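Local structure of putative SnoaL-like polyketide cyclase (Jannaschia sp., 3KKG) at residues Asp83-Gln88 / Phe117-Gly122; Val15-Asp20 / Trp33-Thr38; Ala62-Gly67 / Gly97-Val102. The protein is of unproven function but, as a member of the SnoaL-like polyketide cyclase family with an NTF2-like fold, probably acts as a lyase or cyclase on a small organic substrate. All blocks are in the same frame, centred on the assembly; numbering follows the deposited sequence. Where two conformers were deposited one is given.

How the contacts relate
Followed from the N terminus, the chain first closes contact 2, where segment 15-20, which includes the C-terminal part of helix 6-16, meets segment 33-38. Helix 54-67 then opens contact 3, and contact 1 opens at the start of strand 84-94. The loop 97-102 completes contact 3 before strand 108-120 completes contact 1, so these two cross along the chain, whereas contact 2 is finished before either begins. Contacts 1 and 2 touch, with Phe117 of the sheet packed against Val15, Leu18 and Phe19. Contact 3 lies on the opposite side of the chain's centre from contact 1, their centres about 26 Å apart, and ties helix 54-67 to a loop.

Contact 1: residues Asp83-Gln88 / Phe117-Gly122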
# COMPACT_ATOMS: atom_id res chain seq x y z
N ASP A 83 0.64 12.71 -12.78
CA ASP A 83 0.05 13.28 -11.58
C ASP A 83 -0.16 12.25 -10.43
O ASP A 83 -0.88 12.50 -9.48
CB ASP A 83 -1.26 13.99 -11.95
CG ASP A 83 -1.03 15.34 -12.55
OD1 ASP A 83 -0.03 16.02 -12.22
OD2 ASP A 83 -1.88 15.79 -13.35
N ASN A 84 0.49 11.08 -10.53
CA ASN A 84 0.46 10.06 -9.48
C ASN A 84 1.83 9.91 -8.89
O ASN A 84 2.77 9.66 -9.60
CB ASN A 84 0.05 8.70 -10.04
CG ASN A 84 -1.38 8.73 -10.60
OD1 ASN A 84 -2.33 8.56 -9.85
ND2 ASN A 84 -1.51 9.04 -11.86
N VAL A 85 1.94 10.13 -7.56
CA VAL A 85 3.18 9.99 -6.83
C VAL A 85 2.97 8.95 -5.74
O VAL A 85 2.01 9.06 -4.93
CB VAL A 85 3.65 11.31 -6.20
CG1 VAL A 85 4.95 11.05 -5.46
CG2 VAL A 85 3.85 12.38 -7.28
N VAL A 86 3.86 7.98 -5.68
CA VAL A 86 3.79 6.90 -4.71
C VAL A 86 5.03 6.95 -3.86
O VAL A 86 6.14 7.01 -4.36
CB VAL A 86 3.72 5.51 -5.43
CG1 VAL A 86 3.67 4.36 -4.39
CG2 VAL A 86 2.55 5.49 -6.45
N VAL A 87 4.86 7.06 -2.55
CA VAL A 87 5.94 7.16 -1.60
C VAL A 87 5.89 5.95 -0.69
O VAL A 87 4.91 5.75 0.02
CB VAL A 87 5.88 8.47 -0.78
CG1 VAL A 87 7.05 8.52 0.19
CG2 VAL A 87 5.87 9.68 -1.70
N GLN A 88 6.95 5.16 -0.64
CA GLN A 88 7.06 4.10 0.36
C GLN A 88 8.01 4.58 1.44
O GLN A 88 9.05 5.19 1.15
CB GLN A 88 7.64 2.88 -0.25
CG GLN A 88 6.75 2.20 -1.33
CD GLN A 88 7.33 0.89 -1.74
OE1 GLN A 88 7.36 -0.04 -0.96
NE2 GLN A 88 7.82 0.81 -2.94
N PHE A 117 -0.50 9.39 -3.84
CA PHE A 117 -1.02 10.74 -4.03
C PHE A 117 -1.50 10.93 -5.45
O PHE A 117 -0.87 10.42 -6.41
CB PHE A 117 0.11 11.76 -3.78
CG PHE A 117 0.59 11.77 -2.35
CD1 PHE A 117 0.01 12.60 -1.42
CD2 PHE A 117 1.67 11.00 -1.94
CE1 PHE A 117 0.46 12.63 -0.10
CE2 PHE A 117 2.13 11.05 -0.62
CZ PHE A 117 1.54 11.90 0.29
N THR A 118 -2.56 11.71 -5.60
CA THR A 118 -2.99 12.23 -6.90
C THR A 118 -2.95 13.74 -6.82
O THR A 118 -3.38 14.35 -5.81
CB THR A 118 -4.41 11.78 -7.21
OG1 THR A 118 -4.47 10.35 -7.09
CG2 THR A 118 -4.82 12.14 -8.64
N LEU A 119 -2.37 14.35 -7.86
CA LEU A 119 -2.30 15.79 -7.94
C LEU A 119 -3.10 16.30 -9.15
O LEU A 119 -3.40 15.55 -10.07
CB LEU A 119 -0.83 16.25 -8.04
CG LEU A 119 0.12 15.93 -6.88
CD1 LEU A 119 0.86 14.61 -7.10
CD2 LEU A 119 1.08 17.12 -6.57
N ALA A 120 -3.45 17.58 -9.10
CA ALA A 120 -4.02 18.28 -10.25
C ALA A 120 -3.48 19.70 -10.22
O ALA A 120 -3.58 20.36 -9.18
CB ALA A 120 -5.56 18.31 -10.17
N ASP A 121 -2.90 20.13 -11.34
CA ASP A 121 -2.37 21.48 -11.46
C ASP A 121 -1.50 21.87 -10.28
O ASP A 121 -1.60 22.96 -9.72
CB ASP A 121 -3.54 22.46 -11.68
CG ASP A 121 -4.31 22.14 -12.95
OD1 ASP A 121 -3.69 21.79 -13.98
OD2 ASP A 121 -5.56 22.21 -12.92
N GLY A 122 -0.65 20.92 -9.87
CA GLY A 122 0.36 21.19 -8.84
C GLY A 122 -0.06 21.05 -7.38
O GLY A 122 0.76 21.27 -6.50
O HOH W 1 0.40 18.48 -11.06
O HOH W 2 -2.48 18.39 -13.59
O HOH W 3 -1.44 7.65 -6.99
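In the curved mixed sheet of the NTF2-like fold, strands 84-94 and 108-120 are antiparallel neighbours; Asn84 and Val85, with Asp83 just before the strand, meet Thr118, Phe117 and Leu119. Val85 and Phe117 form the hydrogen-bonded pair: Phe117 N donates to Val85 O at 2.8 Å and Val85 N to Phe117 O at 3.1 Å. Leu119 N continues the ladder to Asp83 O at 2.9 Å. On the face that carries Val85 and Phe117, Val85 CG2 meets Leu119 CD1 at 3.7 Å, and Val87 CG2 lies 4.1 Å from Phe117 CE2. With CG beside the backbone N (chi1 -65°), Phe117 sets a ring edge against Val85 O; helix 6-16 packs on this face. Asn84 and Thr118 stand side by side on the other face, where Asn84 packs on Thr79 and Val86 on Leu116 of the second subunit. The Asp83 carboxylate is held by Asn11 ND2 at OD1 and reaches the turn through two waters, one 2.8 Å from Asp83 OD1 and 2.9 Å from Gly122 N, the other linking OD2 to Asp121 N. The chemistry thus divides: apolar carbons seal the helix-covered side, while one water bridges Asn84 OD1 and Phe117 O on the other face.

Contact 2: residues Val15-Asp20 / Trp33-Thr38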
# COMPACT_ATOMS: atom_id res chain seq x y z
N VAL A 15 5.05 16.81 -3.02
CA VAL A 15 4.65 15.73 -2.13
C VAL A 15 5.66 15.44 -1.03
O VAL A 15 5.31 15.20 0.14
CB VAL A 15 4.38 14.43 -2.94
CG1 VAL A 15 4.41 13.25 -2.03
CG2 VAL A 15 3.08 14.59 -3.72
N LEU A 16 6.95 15.51 -1.37
CA LEU A 16 7.96 15.17 -0.37
C LEU A 16 7.99 16.14 0.84
O LEU A 16 8.43 15.78 1.94
CB LEU A 16 9.34 14.96 -0.99
CG LEU A 16 9.54 13.62 -1.67
CD1 LEU A 16 10.91 13.59 -2.39
CD2 LEU A 16 9.38 12.46 -0.68
N ARG A 17 7.51 17.36 0.64
CA ARG A 17 7.37 18.31 1.76
C ARG A 17 6.49 17.74 2.84
O ARG A 17 6.71 18.02 4.03
CB ARG A 17 6.81 19.64 1.29
CG ARG A 17 7.67 20.37 0.33
CD ARG A 17 7.17 21.78 0.03
NE ARG A 17 7.15 22.61 1.24
CZ ARG A 17 6.21 23.49 1.56
NH1 ARG A 17 5.16 23.71 0.78
NH2 ARG A 17 6.34 24.18 2.69
N LEU A 18 5.53 16.88 2.47
CA LEU A 18 4.62 16.30 3.44
C LEU A 18 5.28 15.28 4.36
O LEU A 18 4.72 14.87 5.36
CB LEU A 18 3.45 15.64 2.72
CG LEU A 18 2.61 16.57 1.84
CD1 LEU A 18 1.59 15.82 0.99
CD2 LEU A 18 1.92 17.66 2.75
N PHE A 19 6.50 14.88 4.03
CA PHE A 19 7.27 13.93 4.80
C PHE A 19 8.36 14.62 5.65
O PHE A 19 9.11 13.92 6.33
CB PHE A 19 7.86 12.83 3.92
CG PHE A 19 6.78 11.97 3.29
CD1 PHE A 19 6.13 12.39 2.14
CD2 PHE A 19 6.34 10.86 3.95
CE1 PHE A 19 5.10 11.63 1.63
CE2 PHE A 19 5.30 10.07 3.42
CZ PHE A 19 4.68 10.49 2.28
N ASP A 20 8.41 15.95 5.58
CA ASP A 20 9.39 16.75 6.34
C ASP A 20 8.62 17.85 7.05
O ASP A 20 8.07 17.63 8.14
CB ASP A 20 10.51 17.24 5.40
CG ASP A 20 11.52 18.10 6.11
OD1 ASP A 20 11.76 17.84 7.29
OD2 ASP A 20 12.12 18.91 5.39
N TRP A 33 0.10 21.43 4.87
CA TRP A 33 -1.04 20.77 4.24
C TRP A 33 -1.96 21.79 3.54
O TRP A 33 -2.39 21.59 2.41
CB TRP A 33 -1.83 19.95 5.26
CG TRP A 33 -1.25 18.61 5.59
CD1 TRP A 33 0.05 18.32 5.82
CD2 TRP A 33 -1.96 17.38 5.73
NE1 TRP A 33 0.20 16.97 6.07
CE2 TRP A 33 -1.01 16.38 6.02
CE3 TRP A 33 -3.31 17.00 5.61
CZ2 TRP A 33 -1.36 15.05 6.23
CZ3 TRP A 33 -3.65 15.69 5.80
CH2 TRP A 33 -2.69 14.74 6.14
N ARG A 34 -2.25 22.91 4.21
CA ARG A 34 -3.14 23.92 3.62
C ARG A 34 -2.59 24.56 2.35
O ARG A 34 -3.35 24.92 1.47
CB ARG A 34 -3.51 24.99 4.65
CG ARG A 34 -4.35 24.44 5.78
CD ARG A 34 -4.71 25.49 6.79
NE ARG A 34 -5.47 24.90 7.90
CZ ARG A 34 -5.04 24.80 9.17
NH1 ARG A 34 -3.86 25.28 9.56
NH2 ARG A 34 -5.82 24.22 10.06
N GLU A 35 -1.27 24.67 2.25
CA GLU A 35 -0.66 25.19 1.02
C GLU A 35 -0.46 24.15 -0.10
O GLU A 35 -0.31 24.51 -1.26
CB GLU A 35 0.64 25.91 1.31
CG GLU A 35 1.82 25.12 1.81
CD GLU A 35 2.97 26.07 2.21
OE1 GLU A 35 3.40 26.87 1.35
OE2 GLU A 35 3.42 26.05 3.39
N THR A 36 -0.50 22.87 0.26
CA THR A 36 -0.22 21.77 -0.68
C THR A 36 -1.48 21.10 -1.25
O THR A 36 -1.53 20.68 -2.41
CB THR A 36 0.61 20.70 0.11
OG1 THR A 36 1.85 21.33 0.51
CG2 THR A 36 0.98 19.51 -0.77
N MSE A 37 -2.47 20.89 -0.37
CA MSE A 37 -3.73 20.22 -0.73
C MSE A 37 -4.76 21.25 -1.19
O MSE A 37 -4.75 22.41 -0.76
CB MSE A 37 -4.33 19.47 0.48
CG MSE A 37 -3.75 18.09 0.78
SE MSE A 37 -1.88 18.08 1.46
CE MSE A 37 -1.89 16.28 2.25
N THR A 38 -5.69 20.79 -2.03
CA THR A 38 -6.86 21.60 -2.43
C THR A 38 -7.90 21.55 -1.31
O THR A 38 -7.87 20.70 -0.43
CB THR A 38 -7.49 21.06 -3.71
OG1 THR A 38 -7.94 19.71 -3.49
CG2 THR A 38 -6.47 21.12 -4.86
O HOH W 4 4.11 20.97 -0.59
O HOH W 5 2.07 14.34 5.87
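Leu18, in the 15-20 segment at the C-terminal part of helix 6-16, reaches toward Trp33 and Thr36 of helix 29-36 and Met37 just after it, joining two elements that pack against the curved sheet of the NTF2-like fold. Its CB leaves the backbone toward segment 33-38, and CG stands anti to the carbonyl carbon (chi1 -60°), which carries both methyls across. CD1 meets the selenomethionine Met37 tip to tip, 3.7 Å from its CE in one of the two conformers of that residue; in the same conformer CE sits 3.6 Å above the centre of the Trp33 ring. CD2 approaches the indole of Trp33 at its pyrrole part, 3.7 Å from CD1 of that ring, and lies 4.1 Å from Thr36 CG2. The Leu18 carbonyl takes part as well: a water that donates to Leu18 O is also within hydrogen-bonding distance, 3.2 Å, of Trp33 NE1, whose main acceptor is Gly22 O.

Nearer the surface, Arg17 bends at chi3 (61°) and turns the edge of its guanidinium to Glu35, whose carboxylate plane stands at 90° to it. The salt bridge, 3.5 Å from Arg17 NH2 to Glu35 OE2, is a long one, and Arg17 NE has a second acidic partner in Glu21. An alanine at Arg17 is likely to leave Glu35 without the charge of segment 15-20 and Glu21 without its own mate. A water bridges the two segments, donating to Thr36 OG1 and held weakly by Arg17 NH1, while the threonine hydroxyl is also hydrogen-bonded to Val32 O. Trp33 O closes helix 29-36 by accepting from both Thr36 N, at 3.1 Å, and Met37 N, at 2.9 Å.

Contact 3: residues Ala62-Gly67 / Gly97-Val102; sequences AVLFEG and GPFLGV
Backbone polar contacts join Gly67, in the C-terminal part of helix 54-67, to Gly97 in the loop that follows strand 84-94. Gly97 N donates to Gly67 O at 3.1 Å, approaching from above the carbonyl plane, with an N-H...O angle of 161°. Two CA-H...O contacts flank this bond: Gly97 CA lies 3.1 Å from Glu66 O, and Gly67 CA 3.5 Å from Gly97 O. Such proximity depends on the missing side chains, since a CB on Gly97 would run into Glu66 O and one on Gly67 into the ring of Phe99. Water adds a further link, donating to Val63 O and to Pro98 O, the latter at 2.6 Å.

The apolar contacts gather round Phe99. Its CG is anti to the backbone N (chi1 -172°), which swings the ring back to the helix: CE1 meets Leu64 CD2 at 3.8 Å, and the ring edge faces Leu64 O. Leu100 lays its CG over one face of the same ring, 3.8 Å above the centre, and extends CD2 toward Leu64 CD2. Beyond the two segments, Phe68 meets Phe99 edge-to-face and Ile140 of helix 133-140 also packs on it.

Phe99 to Val102 form a type I' beta turn, closed by reciprocal bonds between Phe99 and Val102, as in a tight two-residue beta-hairpin loop, here docked through its aromatic residue on the C-terminal part of helix 54-67.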
# COMPACT_ATOMS: atom_id res chain seq x y z
N ALA A 62 -4.28 14.55 12.59
CA ALA A 62 -3.94 14.96 13.93
C ALA A 62 -4.27 13.88 14.95
O ALA A 62 -3.44 13.60 15.82
CB ALA A 62 -4.63 16.31 14.31
N VAL A 63 -5.42 13.23 14.78
CA VAL A 63 -5.81 12.11 15.67
C VAL A 63 -4.81 10.99 15.61
O VAL A 63 -4.38 10.46 16.61
CB VAL A 63 -7.25 11.60 15.37
CG1 VAL A 63 -7.54 10.26 16.12
CG2 VAL A 63 -8.25 12.65 15.72
N LEU A 64 -4.40 10.62 14.40
CA LEU A 64 -3.41 9.57 14.30
C LEU A 64 -2.14 9.90 15.06
O LEU A 64 -1.56 9.06 15.74
CB LEU A 64 -3.09 9.26 12.81
CG LEU A 64 -4.22 8.78 11.90
CD1 LEU A 64 -3.73 8.68 10.43
CD2 LEU A 64 -4.75 7.43 12.38
N PHE A 65 -1.60 11.13 14.89
CA PHE A 65 -0.39 11.53 15.53
C PHE A 65 -0.48 11.71 17.05
O PHE A 65 0.52 11.72 17.71
CB PHE A 65 0.22 12.76 14.84
CG PHE A 65 0.94 12.39 13.55
CD1 PHE A 65 0.26 12.31 12.38
CD2 PHE A 65 2.27 12.08 13.58
CE1 PHE A 65 0.87 11.91 11.21
CE2 PHE A 65 2.93 11.71 12.44
CZ PHE A 65 2.23 11.61 11.24
N GLU A 66 -1.69 11.83 17.59
CA GLU A 66 -1.80 11.77 19.04
C GLU A 66 -1.35 10.40 19.57
O GLU A 66 -0.91 10.26 20.70
CB GLU A 66 -3.22 12.10 19.49
CG GLU A 66 -3.48 13.55 19.32
CD GLU A 66 -4.90 13.94 19.51
OE1 GLU A 66 -5.78 13.07 19.74
OE2 GLU A 66 -5.14 15.16 19.46
N GLY A 67 -1.54 9.37 18.78
CA GLY A 67 -1.14 8.05 19.21
C GLY A 67 0.37 7.89 19.20
O GLY A 67 0.90 7.19 20.05
N GLY A 97 0.41 7.81 23.00
CA GLY A 97 -0.96 8.34 23.15
C GLY A 97 -2.02 7.35 22.71
O GLY A 97 -1.75 6.29 22.17
N PRO A 98 -3.28 7.74 22.97
CA PRO A 98 -4.35 6.88 22.53
C PRO A 98 -4.37 6.72 21.03
O PRO A 98 -4.05 7.68 20.30
CB PRO A 98 -5.62 7.64 22.94
CG PRO A 98 -5.24 8.86 23.52
CD PRO A 98 -3.74 8.99 23.57
N PHE A 99 -4.64 5.52 20.55
CA PHE A 99 -4.65 5.24 19.08
C PHE A 99 -5.75 4.24 18.71
O PHE A 99 -5.70 3.10 19.12
CB PHE A 99 -3.29 4.66 18.67
CG PHE A 99 -3.12 4.52 17.17
CD1 PHE A 99 -2.94 5.64 16.38
CD2 PHE A 99 -3.10 3.28 16.58
CE1 PHE A 99 -2.73 5.50 15.00
CE2 PHE A 99 -2.92 3.16 15.22
CZ PHE A 99 -2.70 4.27 14.45
N LEU A 100 -6.70 4.73 17.94
CA LEU A 100 -7.78 3.90 17.40
C LEU A 100 -8.44 3.01 18.46
O LEU A 100 -8.66 1.79 18.30
CB LEU A 100 -7.28 3.08 16.20
CG LEU A 100 -6.68 3.90 15.05
CD1 LEU A 100 -6.31 2.93 13.87
CD2 LEU A 100 -7.57 5.07 14.61
N GLY A 101 -8.67 3.65 19.61
CA GLY A 101 -9.36 3.02 20.74
C GLY A 101 -8.48 2.28 21.72
O GLY A 101 -8.94 1.74 22.73
N VAL A 102 -7.17 2.27 21.46
CA VAL A 102 -6.29 1.50 22.34
C VAL A 102 -5.64 2.60 23.24
O VAL A 102 -5.01 3.56 22.72
CB VAL A 102 -5.21 0.77 21.56
CG1 VAL A 102 -4.21 0.05 22.48
CG2 VAL A 102 -5.84 -0.25 20.59
O HOH W 6 -5.53 9.14 18.70